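Local atomic coordinates of alkyl hydroperoxide reductase, C subunit (Enterococcus faecalis, PDB entry 5Y63), a protein that probably reduces hydrogen peroxide and organic hydroperoxides to water and alcohols as a thiol-dependent peroxidase, protecting the cell against oxidative stress. Residues Ala129-Phe134 and Ile152-Glu157; Asp64-Tyr69 and Lys102-Met107; Lys18-Glu23 and Ala116-Val121. All blocks are in the same frame, centred on the assembly; numbering follows the deposited sequence.

Contact 1: Ala129-Phe134 and Ile152-Glu157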
loop_
_atom_site.group_PDB
_atom_site.type_symbol
_atom_site.label_atom_id
_atom_site.label_comp_id
_atom_site.label_asym_id
_atom_site.label_seq_id
_atom_site.Cartn_x
_atom_site.Cartn_y
_atom_site.Cartn_z
ATOM N N ALA A 129 -24.496 24.338 -13.732
ATOM C CA ALA A 129 -23.428 25.254 -13.365
ATOM C C ALA A 129 -23.955 26.362 -12.451
ATOM O O ALA A 129 -25.106 26.794 -12.570
ATOM C CB ALA A 129 -22.790 25.852 -14.608
ATOM N N TYR A 130 -23.106 26.804 -11.531
ATOM C CA TYR A 130 -23.415 27.950 -10.689
ATOM C C TYR A 130 -23.349 29.230 -11.516
ATOM O O TYR A 130 -22.901 29.217 -12.663
ATOM C CB TYR A 130 -22.445 28.023 -9.502
ATOM C CG TYR A 130 -22.859 27.162 -8.331
ATOM C CD1 TYR A 130 -23.945 27.520 -7.539
ATOM C CD2 TYR A 130 -22.173 25.991 -8.014
ATOM C CE1 TYR A 130 -24.338 26.744 -6.466
ATOM C CE2 TYR A 130 -22.560 25.207 -6.939
ATOM C CZ TYR A 130 -23.642 25.590 -6.171
ATOM O OH TYR A 130 -24.027 24.817 -5.105
ATOM N N ARG A 131 -23.815 30.332 -10.933
ATOM C CA ARG A 131 -23.711 31.639 -11.573
ATOM C C ARG A 131 -22.301 32.172 -11.388
ATOM O O ARG A 131 -22.044 33.023 -10.537
ATOM C CB ARG A 131 -24.747 32.607 -11.007
ATOM C CG ARG A 131 -26.160 32.178 -11.330
ATOM C CD ARG A 131 -27.192 33.236 -10.992
ATOM N NE ARG A 131 -28.527 32.656 -11.076
ATOM C CZ ARG A 131 -29.179 32.402 -12.209
ATOM N NH1 ARG A 131 -28.645 32.687 -13.394
ATOM N NH2 ARG A 131 -30.387 31.855 -12.154
ATOM N N ALA A 132 -21.393 31.647 -12.200
ATOM C CA ALA A 132 -19.986 31.977 -12.106
ATOM C C ALA A 132 -19.513 32.761 -13.326
ATOM O O ALA A 132 -20.020 32.579 -14.438
ATOM C CB ALA A 132 -19.163 30.711 -11.941
ATOM N N SER A 133 -18.537 33.635 -13.096
ATOM C CA SER A 133 -17.921 34.424 -14.152
ATOM C C SER A 133 -16.414 34.369 -13.975
ATOM O O SER A 133 -15.924 34.436 -12.854
ATOM C CB SER A 133 -18.401 35.873 -14.088
ATOM O OG SER A 133 -19.813 35.940 -14.137
ATOM N N PHE A 134 -15.686 34.243 -15.083
ATOM C CA PHE A 134 -14.225 34.175 -15.061
ATOM C C PHE A 134 -13.624 35.103 -16.112
ATOM O O PHE A 134 -13.975 35.020 -17.287
ATOM C CB PHE A 134 -13.757 32.745 -15.330
ATOM C CG PHE A 134 -14.170 31.761 -14.276
ATOM C CD1 PHE A 134 -15.426 31.170 -14.315
ATOM C CD2 PHE A 134 -13.300 31.418 -13.249
ATOM C CE1 PHE A 134 -15.810 30.261 -13.344
ATOM C CE2 PHE A 134 -13.679 30.510 -12.273
ATOM C CZ PHE A 134 -14.935 29.930 -12.320
ATOM N N ILE A 152 -28.934 34.218 -6.740
ATOM C CA ILE A 152 -28.169 35.450 -6.556
ATOM C C ILE A 152 -27.660 35.944 -7.914
ATOM O O ILE A 152 -26.640 35.467 -8.417
ATOM C CB ILE A 152 -26.992 35.242 -5.578
ATOM C CG1 ILE A 152 -27.519 34.787 -4.210
ATOM C CG2 ILE A 152 -26.191 36.530 -5.426
ATOM C CD1 ILE A 152 -26.457 34.231 -3.283
ATOM N N GLY A 153 -28.383 36.901 -8.496
ATOM C CA GLY A 153 -28.062 37.441 -9.817
ATOM C C GLY A 153 -26.811 38.305 -9.857
ATOM O O GLY A 153 -26.348 38.797 -8.826
ATOM N N ARG A 154 -26.280 38.499 -11.063
ATOM C CA ARG A 154 -25.018 39.216 -11.272
ATOM C C ARG A 154 -25.229 40.627 -11.819
ATOM O O ARG A 154 -26.340 41.000 -12.198
ATOM C CB ARG A 154 -24.115 38.419 -12.224
ATOM C CG ARG A 154 -23.303 37.338 -11.533
ATOM C CD ARG A 154 -22.744 36.327 -12.519
ATOM N NE ARG A 154 -23.788 35.463 -13.063
ATOM C CZ ARG A 154 -23.576 34.454 -13.905
ATOM N NH1 ARG A 154 -24.603 33.730 -14.338
ATOM N NH2 ARG A 154 -22.346 34.161 -14.319
ATOM N N ASN A 155 -24.140 41.395 -11.846
ATOM C CA ASN A 155 -24.122 42.747 -12.398
ATOM C C ASN A 155 -23.062 42.853 -13.500
ATOM O O ASN A 155 -21.860 42.776 -13.231
ATOM C CB ASN A 155 -23.836 43.765 -11.287
ATOM C CG ASN A 155 -23.849 45.202 -11.782
ATOM O OD1 ASN A 155 -24.508 45.529 -12.768
ATOM N ND2 ASN A 155 -23.120 46.071 -11.091
ATOM N N ALA A 156 -23.523 43.036 -14.737
ATOM C CA ALA A 156 -22.644 43.114 -15.904
ATOM C C ALA A 156 -21.653 44.277 -15.832
ATOM O O ALA A 156 -20.519 44.148 -16.286
ATOM C CB ALA A 156 -23.472 43.216 -17.175
ATOM N N GLU A 157 -22.083 45.402 -15.265
ATOM C CA GLU A 157 -21.231 46.590 -15.155
ATOM C C GLU A 157 -19.991 46.318 -14.310
ATOM O O GLU A 157 -18.878 46.677 -14.695
ATOM C CB GLU A 157 -22.017 47.762 -14.558
ATOM C CG GLU A 157 -23.098 48.313 -15.477
ATOM C CD GLU A 157 -23.848 49.488 -14.873
ATOM O OE1 GLU A 157 -23.693 49.750 -13.660
ATOM O OE2 GLU A 157 -24.600 50.152 -15.616
#
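Arg154 lays its guanidinium along the backbone of Arg131 and Ala132 in this thioredoxin-fold peroxiredoxin. Strand 128-136 of the central sheet here meets the loop that leads into helix 156-171. The one hydrogen bond across the contact runs from Arg154 NH2 to Ser133 OG, 3.1 Å. It is fairly straight, 157° at the hydrogen, and the hydroxyl lies near the guanidinium plane. Arg154 NH2 also comes within 2.8 Å of Ala132 O, but the angle is poor for a hydrogen bond.

The packing is over a face. Arg131 CB sits 3.5 Å from Arg154 NH1, on one side of the Arg154 guanidinium. The Arg154 chain bends at its third torsion (chi3 -72°), which turns the group across the strand. Arg131 instead keeps its chain extended from CG to NE and passes the 152-154 loop.

The charges share a partner. Both arginines form salt bridges to Glu61, so the two cations gather round one carboxylate. Arg154 NH1 also donates to Phe49 O, and Phe48 offers a cation-pi contact. The Arg131 side chain lies about 4 Å from that of Cys58, the predicted peroxidatic cysteine. This is consistent with the arginine of a peroxiredoxin active site. Arg131 CD lies 3.5 Å from Ile152 O.

Contact 2: Asp64-Tyr69 and Lys102-Met107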
loop_
_atom_site.group_PDB
_atom_site.type_symbol
_atom_site.label_atom_id
_atom_site.label_comp_id
_atom_site.label_asym_id
_atom_site.label_seq_id
_atom_site.Cartn_x
_atom_site.Cartn_y
_atom_site.Cartn_z
ATOM N N ASP A 64 -28.233 41.370 -20.215
ATOM C CA ASP A 64 -27.408 42.479 -19.727
ATOM C C ASP A 64 -25.950 42.342 -20.164
ATOM O O ASP A 64 -25.253 43.344 -20.315
ATOM C CB ASP A 64 -27.503 42.611 -18.200
ATOM C CG ASP A 64 -28.766 43.342 -17.751
ATOM O OD1 ASP A 64 -29.085 44.407 -18.328
ATOM O OD2 ASP A 64 -29.435 42.857 -16.815
ATOM N N MET A 65 -25.488 41.109 -20.358
ATOM C CA MET A 65 -24.161 40.874 -20.931
ATOM C C MET A 65 -24.123 41.251 -22.411
ATOM O O MET A 65 -23.080 41.657 -22.921
ATOM C CB MET A 65 -23.730 39.413 -20.751
ATOM C CG MET A 65 -23.228 39.086 -19.356
ATOM S SD MET A 65 -21.696 39.947 -18.947
ATOM C CE MET A 65 -20.494 39.024 -19.901
ATOM N N GLN A 66 -25.256 41.116 -23.096
ATOM C CA GLN A 66 -25.358 41.519 -24.498
ATOM C C GLN A 66 -25.258 43.037 -24.659
ATOM O O GLN A 66 -24.587 43.518 -25.571
ATOM C CB GLN A 66 -26.663 41.001 -25.123
ATOM C CG GLN A 66 -26.892 41.426 -26.569
ATOM C CD GLN A 66 -25.688 41.171 -27.462
ATOM O OE1 GLN A 66 -25.055 40.118 -27.382
ATOM N NE2 GLN A 66 -25.369 42.132 -28.321
ATOM N N GLU A 67 -25.917 43.783 -23.775
ATOM C CA GLU A 67 -25.854 45.248 -23.800
ATOM C C GLU A 67 -24.421 45.770 -23.701
ATOM O O GLU A 67 -24.071 46.754 -24.351
ATOM C CB GLU A 67 -26.692 45.846 -22.668
ATOM C CG GLU A 67 -28.191 45.695 -22.858
ATOM C CD GLU A 67 -28.982 46.270 -21.701
ATOM O OE1 GLU A 67 -28.712 47.426 -21.306
ATOM O OE2 GLU A 67 -29.880 45.567 -21.188
ATOM N N HIS A 68 -23.596 45.104 -22.895
ATOM C CA HIS A 68 -22.208 45.514 -22.693
ATOM C C HIS A 68 -21.232 44.749 -23.588
ATOM O O HIS A 68 -20.017 44.881 -23.432
ATOM C CB HIS A 68 -21.813 45.318 -21.227
ATOM C CG HIS A 68 -22.684 46.061 -20.263
ATOM N ND1 HIS A 68 -23.919 45.597 -19.864
ATOM C CD2 HIS A 68 -22.495 47.232 -19.611
ATOM C CE1 HIS A 68 -24.455 46.451 -19.012
ATOM N NE2 HIS A 68 -23.612 47.452 -18.841
ATOM N N TYR A 69 -21.753 43.963 -24.527
ATOM C CA TYR A 69 -20.910 43.131 -25.383
ATOM C C TYR A 69 -20.124 43.970 -26.385
ATOM O O TYR A 69 -18.970 43.659 -26.685
ATOM C CB TYR A 69 -21.753 42.082 -26.116
ATOM C CG TYR A 69 -20.954 41.174 -27.030
ATOM C CD1 TYR A 69 -19.820 40.510 -26.570
ATOM C CD2 TYR A 69 -21.342 40.973 -28.352
ATOM C CE1 TYR A 69 -19.089 39.678 -27.404
ATOM C CE2 TYR A 69 -20.619 40.142 -29.193
ATOM C CZ TYR A 69 -19.493 39.497 -28.715
ATOM O OH TYR A 69 -18.774 38.672 -29.547
ATOM N N LYS A 102 -31.354 38.001 -29.305
ATOM C CA LYS A 102 -30.526 39.203 -29.456
ATOM C C LYS A 102 -29.039 38.962 -29.173
ATOM O O LYS A 102 -28.203 39.784 -29.550
ATOM C CB LYS A 102 -31.037 40.326 -28.542
ATOM C CG LYS A 102 -32.325 40.990 -29.009
ATOM C CD LYS A 102 -32.797 42.036 -28.011
ATOM C CE LYS A 102 -34.109 42.670 -28.442
ATOM N NZ LYS A 102 -34.599 43.673 -27.455
ATOM N N ILE A 103 -28.711 37.852 -28.511
ATOM C CA ILE A 103 -27.327 37.552 -28.127
ATOM C C ILE A 103 -26.442 37.290 -29.345
ATOM O O ILE A 103 -26.670 36.341 -30.097
ATOM C CB ILE A 103 -27.246 36.335 -27.181
ATOM C CG1 ILE A 103 -27.905 36.662 -25.837
ATOM C CG2 ILE A 103 -25.796 35.914 -26.963
ATOM C CD1 ILE A 103 -28.089 35.462 -24.934
ATOM N N LYS A 104 -25.425 38.129 -29.516
ATOM C CA LYS A 104 -24.483 38.009 -30.626
ATOM C C LYS A 104 -23.247 37.193 -30.256
ATOM O O LYS A 104 -22.543 36.713 -31.141
ATOM C CB LYS A 104 -24.054 39.400 -31.112
ATOM C CG LYS A 104 -25.158 40.197 -31.795
ATOM C CD LYS A 104 -25.522 39.600 -33.147
ATOM C CE LYS A 104 -26.473 40.493 -33.927
ATOM N NZ LYS A 104 -26.603 40.057 -35.346
ATOM N N TYR A 105 -22.979 37.041 -28.960
ATOM C CA TYR A 105 -21.795 36.301 -28.502
ATOM C C TYR A 105 -22.008 34.783 -28.577
ATOM O O TYR A 105 -23.150 34.323 -28.640
ATOM C CB TYR A 105 -21.350 36.742 -27.089
ATOM C CG TYR A 105 -22.414 36.774 -26.009
ATOM C CD1 TYR A 105 -22.804 35.612 -25.347
ATOM C CD2 TYR A 105 -22.998 37.978 -25.614
ATOM C CE1 TYR A 105 -23.763 35.644 -24.346
ATOM C CE2 TYR A 105 -23.957 38.019 -24.615
ATOM C CZ TYR A 105 -24.337 36.850 -23.983
ATOM O OH TYR A 105 -25.291 36.889 -22.992
ATOM N N PRO A 106 -20.905 34.006 -28.606
ATOM C CA PRO A 106 -21.014 32.546 -28.695
ATOM C C PRO A 106 -21.482 31.887 -27.396
ATOM O O PRO A 106 -20.914 32.138 -26.333
ATOM C CB PRO A 106 -19.585 32.102 -29.038
ATOM C CG PRO A 106 -18.713 33.199 -28.556
ATOM C CD PRO A 106 -19.507 34.456 -28.740
ATOM N N MET A 107 -22.512 31.050 -27.499
ATOM C CA MET A 107 -23.035 30.300 -26.362
ATOM C C MET A 107 -22.471 28.880 -26.363
ATOM O O MET A 107 -22.889 28.036 -27.164
ATOM C CB MET A 107 -24.559 30.250 -26.432
ATOM C CG MET A 107 -25.223 31.609 -26.554
ATOM S SD MET A 107 -27.018 31.466 -26.572
ATOM C CE MET A 107 -27.346 31.134 -24.841
#
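Gln66 reaches from the helix 58-67 to the loop before strand 107-109 and binds its backbone. Lys104 N donates to Gln66 OE1 at 2.9 Å, in an almost straight bond. The donor stands well above the carbonyl plane of the amide. The Gln66 chain leaves with CG opposite the backbone N (chi1 177°) and bends at chi2. Its amide plane is then 17° from the Tyr105 ring plane, with Gln66 OE1 3.5 Å from Tyr105 CD2. Gln66 CG and CD pass 3.6 Å from Lys102 O.

Two tyrosines form the apolar part. Tyr105 turns its edge toward the face of Tyr69 in a T-shaped pair, with centroids 5.5 Å apart and planes at 71°. Tyr105 CB lies over the same ring, 3.8 Å from the Tyr69 centroid, as a CH-pi contact. Beyond the pair, Met65 CB packs against Tyr105 OH at 3.7 Å. Within the loop, Ile103 CG2 covers one face of the Tyr105 ring.

Both hydroxyls have partners outside the contact. Tyr105 OH is hydrogen-bonded to Leu62 O, one turn before Gln66, and Tyr69 OH to Glu78. The contact joins the end of helix 58-67 and the start of helix 69-74 to the loop leading into strand 107-109, which lies between strands 23-28 and 77-83. Met65 touches strands 44-49 and 77-83 and helix 156-171.

Contact 3: Lys18-Glu23 and Ala116-Val121; sequences KLFDFE and ARFFGV
Phe20 and Phe118 carry most of this contact, ring against ring. Segment 18-23 is the loop that leads into strand 23-28. Segment 116-121 holds the last turn of helix 114-119 and its exit. The rings meet obliquely, with centroids 4.5 Å apart and planes at 34°. Phe20 CD1 lies over one face of the Phe118 ring, toward its rim and nearest to Phe118 CG at 3.3 Å. The two side chains run past each other in opposite directions.

The torsions explain the meeting. Phe20 CG sits between its own backbone N and carbonyl carbon (chi1 78°), and the ring swings over toward the helix end. Phe118 CG lies opposite its backbone N (chi1 169°), which sends that ring outward from the helix to the loop. Its far atom CZ ends 3.4 Å from Lys18 O, which lies at the ring edge.

Leu19 fills the neighbouring position with one methyl. Its CG is opposite its carbonyl carbon, beside the backbone N. From there CD2 reaches Phe119 CZ at 3.5 Å and Phe118 CE2 at 3.9 Å. The leucine side chain crosses that of Phe118 at about a right angle and that of Phe119 at a slant. Phe118 CD2 lies over one face of the Phe119 ring. Phe119 also meets Phe47, Phe49 and Phe134 of the sheet.

The helix ends in a Schellman motif, with Gly120 at positive phi as its C-prime residue. On the loop side, the Thr37 hydroxyl is hydrogen-bonded to both Phe20 O and Phe22 N.

No hydrogen bond or salt bridge crosses between the segments. The contact is made by three phenylalanine rings and a leucine methyl near the surface, away from the predicted active-site cysteine. It rests on dispersion and burial of apolar surface rather than on directed bonds.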
loop_
_atom_site.group_PDB
_atom_site.type_symbol
_atom_site.label_atom_id
_atom_site.label_comp_id
_atom_site.label_asym_id
_atom_site.label_seq_id
_atom_site.Cartn_x
_atom_site.Cartn_y
_atom_site.Cartn_z
ATOM N N LYS A 18 -3.621 28.265 -16.165
ATOM C CA LYS A 18 -3.859 28.213 -17.607
ATOM C C LYS A 18 -5.098 27.387 -17.931
ATOM O O LYS A 18 -5.391 26.409 -17.241
ATOM C CB LYS A 18 -2.645 27.608 -18.326
ATOM C CG LYS A 18 -1.459 28.550 -18.458
ATOM C CD LYS A 18 -1.479 29.283 -19.793
ATOM C CE LYS A 18 -0.412 30.367 -19.890
ATOM N NZ LYS A 18 0.906 29.989 -19.306
ATOM N N LEU A 19 -5.820 27.778 -18.979
ATOM C CA LEU A 19 -6.926 26.969 -19.489
ATOM C C LEU A 19 -6.404 25.635 -20.012
ATOM O O LEU A 19 -5.422 25.591 -20.754
ATOM C CB LEU A 19 -7.663 27.684 -20.623
ATOM C CG LEU A 19 -8.477 28.934 -20.297
ATOM C CD1 LEU A 19 -9.087 29.491 -21.575
ATOM C CD2 LEU A 19 -9.566 28.643 -19.276
ATOM N N PHE A 20 -7.063 24.554 -19.612
ATOM C CA PHE A 20 -6.795 23.226 -20.169
ATOM C C PHE A 20 -7.182 23.131 -21.651
ATOM O O PHE A 20 -7.955 23.948 -22.161
ATOM C CB PHE A 20 -7.504 22.137 -19.343
ATOM C CG PHE A 20 -8.990 22.001 -19.614
ATOM C CD1 PHE A 20 -9.873 23.048 -19.359
ATOM C CD2 PHE A 20 -9.509 20.802 -20.086
ATOM C CE1 PHE A 20 -11.231 22.907 -19.594
ATOM C CE2 PHE A 20 -10.867 20.657 -20.319
ATOM C CZ PHE A 20 -11.729 21.711 -20.073
ATOM N N ASP A 21 -6.618 22.140 -22.338
ATOM C CA ASP A 21 -6.956 21.880 -23.734
ATOM C C ASP A 21 -8.352 21.271 -23.800
ATOM O O ASP A 21 -8.626 20.260 -23.155
ATOM C CB ASP A 21 -5.935 20.938 -24.381
ATOM C CG ASP A 21 -6.222 20.679 -25.856
ATOM O OD1 ASP A 21 -6.951 21.475 -26.488
ATOM O OD2 ASP A 21 -5.709 19.672 -26.388
ATOM N N PHE A 22 -9.231 21.898 -24.574
ATOM C CA PHE A 22 -10.605 21.432 -24.702
ATOM C C PHE A 22 -11.182 21.830 -26.051
ATOM O O PHE A 22 -10.673 22.730 -26.718
ATOM C CB PHE A 22 -11.477 22.007 -23.577
ATOM C CG PHE A 22 -12.002 23.389 -23.856
ATOM C CD1 PHE A 22 -13.214 23.567 -24.514
ATOM C CD2 PHE A 22 -11.285 24.515 -23.465
ATOM C CE1 PHE A 22 -13.698 24.837 -24.780
ATOM C CE2 PHE A 22 -11.767 25.788 -23.729
ATOM C CZ PHE A 22 -12.975 25.947 -24.386
ATOM N N GLU A 23 -12.255 21.147 -26.429
ATOM C CA GLU A 23 -13.031 21.495 -27.611
ATOM C C GLU A 23 -14.491 21.171 -27.327
ATOM O O GLU A 23 -14.792 20.159 -26.693
ATOM C CB GLU A 23 -12.525 20.724 -28.834
ATOM C CG GLU A 23 -13.058 21.252 -30.158
ATOM C CD GLU A 23 -12.301 20.721 -31.371
ATOM O OE1 GLU A 23 -11.577 19.705 -31.249
ATOM O OE2 GLU A 23 -12.435 21.323 -32.460
ATOM N N ALA A 116 -17.348 23.137 -16.635
ATOM C CA ALA A 116 -17.864 23.355 -15.287
ATOM C C ALA A 116 -16.994 22.685 -14.221
ATOM O O ALA A 116 -16.756 23.268 -13.162
ATOM C CB ALA A 116 -19.298 22.864 -15.187
ATOM N N ARG A 117 -16.521 21.473 -14.508
ATOM C CA ARG A 117 -15.642 20.746 -13.590
ATOM C C ARG A 117 -14.233 21.334 -13.533
ATOM O O ARG A 117 -13.629 21.394 -12.457
ATOM C CB ARG A 117 -15.570 19.263 -13.961
ATOM C CG ARG A 117 -16.871 18.516 -13.727
ATOM C CD ARG A 117 -16.655 17.022 -13.579
ATOM N NE ARG A 117 -17.890 16.277 -13.830
ATOM C CZ ARG A 117 -18.311 15.875 -15.030
ATOM N NH1 ARG A 117 -19.455 15.207 -15.131
ATOM N NH2 ARG A 117 -17.605 16.131 -16.132
ATOM N N PHE A 118 -13.708 21.763 -14.680
ATOM C CA PHE A 118 -12.390 22.399 -14.717
ATOM C C PHE A 118 -12.384 23.676 -13.887
ATOM O O PHE A 118 -11.507 23.872 -13.049
ATOM C CB PHE A 118 -11.948 22.723 -16.149
ATOM C CG PHE A 118 -10.735 23.611 -16.209
ATOM C CD1 PHE A 118 -9.483 23.117 -15.864
ATOM C CD2 PHE A 118 -10.847 24.945 -16.580
ATOM C CE1 PHE A 118 -8.365 23.932 -15.902
ATOM C CE2 PHE A 118 -9.733 25.765 -16.617
ATOM C CZ PHE A 118 -8.490 25.260 -16.275
ATOM N N PHE A 119 -13.361 24.542 -14.138
ATOM C CA PHE A 119 -13.512 25.781 -13.373
ATOM C C PHE A 119 -14.049 25.533 -11.957
ATOM O O PHE A 119 -13.926 26.391 -11.088
ATOM C CB PHE A 119 -14.425 26.762 -14.113
ATOM C CG PHE A 119 -13.788 27.394 -15.321
ATOM C CD1 PHE A 119 -12.969 28.503 -15.186
ATOM C CD2 PHE A 119 -14.017 26.887 -16.592
ATOM C CE1 PHE A 119 -12.389 29.094 -16.294
ATOM C CE2 PHE A 119 -13.440 27.472 -17.705
ATOM C CZ PHE A 119 -12.624 28.579 -17.556
ATOM N N GLY A 120 -14.655 24.369 -11.736
ATOM C CA GLY A 120 -15.090 23.963 -10.405
ATOM C C GLY A 120 -16.390 24.623 -9.979
ATOM O O GLY A 120 -16.568 24.952 -8.808
ATOM N N VAL A 121 -17.306 24.793 -10.928
ATOM C CA VAL A 121 -18.553 25.515 -10.681
ATOM C C VAL A 121 -19.779 24.628 -10.904
ATOM O O VAL A 121 -20.898 25.126 -11.029
ATOM C CB VAL A 121 -18.645 26.794 -11.549
ATOM C CG1 VAL A 121 -17.528 27.757 -11.180
ATOM C CG2 VAL A 121 -18.598 26.465 -13.039
#

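How the contacts relate
Contact 1 lies between the other two and touches both. Its centre is about 14 Å from that of contact 2 and about 17 Å from that of contact 3. Toward contact 2, Ala156 CB packs 4.1 Å from Met65 SD. Toward contact 3, Tyr130 N probably donates to Val121 O at 2.8 Å, and Phe134 CD2 packs 3.5 Å from Phe119 CD1. Contacts 2 and 3 do not touch; their centres are about 22 Å apart. The predicted active-site Cys58 lies by contact 1. It is farther from contact 2, where the Ile103 side chain is about 9 Å from that of Cys58. Contact 3 lies away from it.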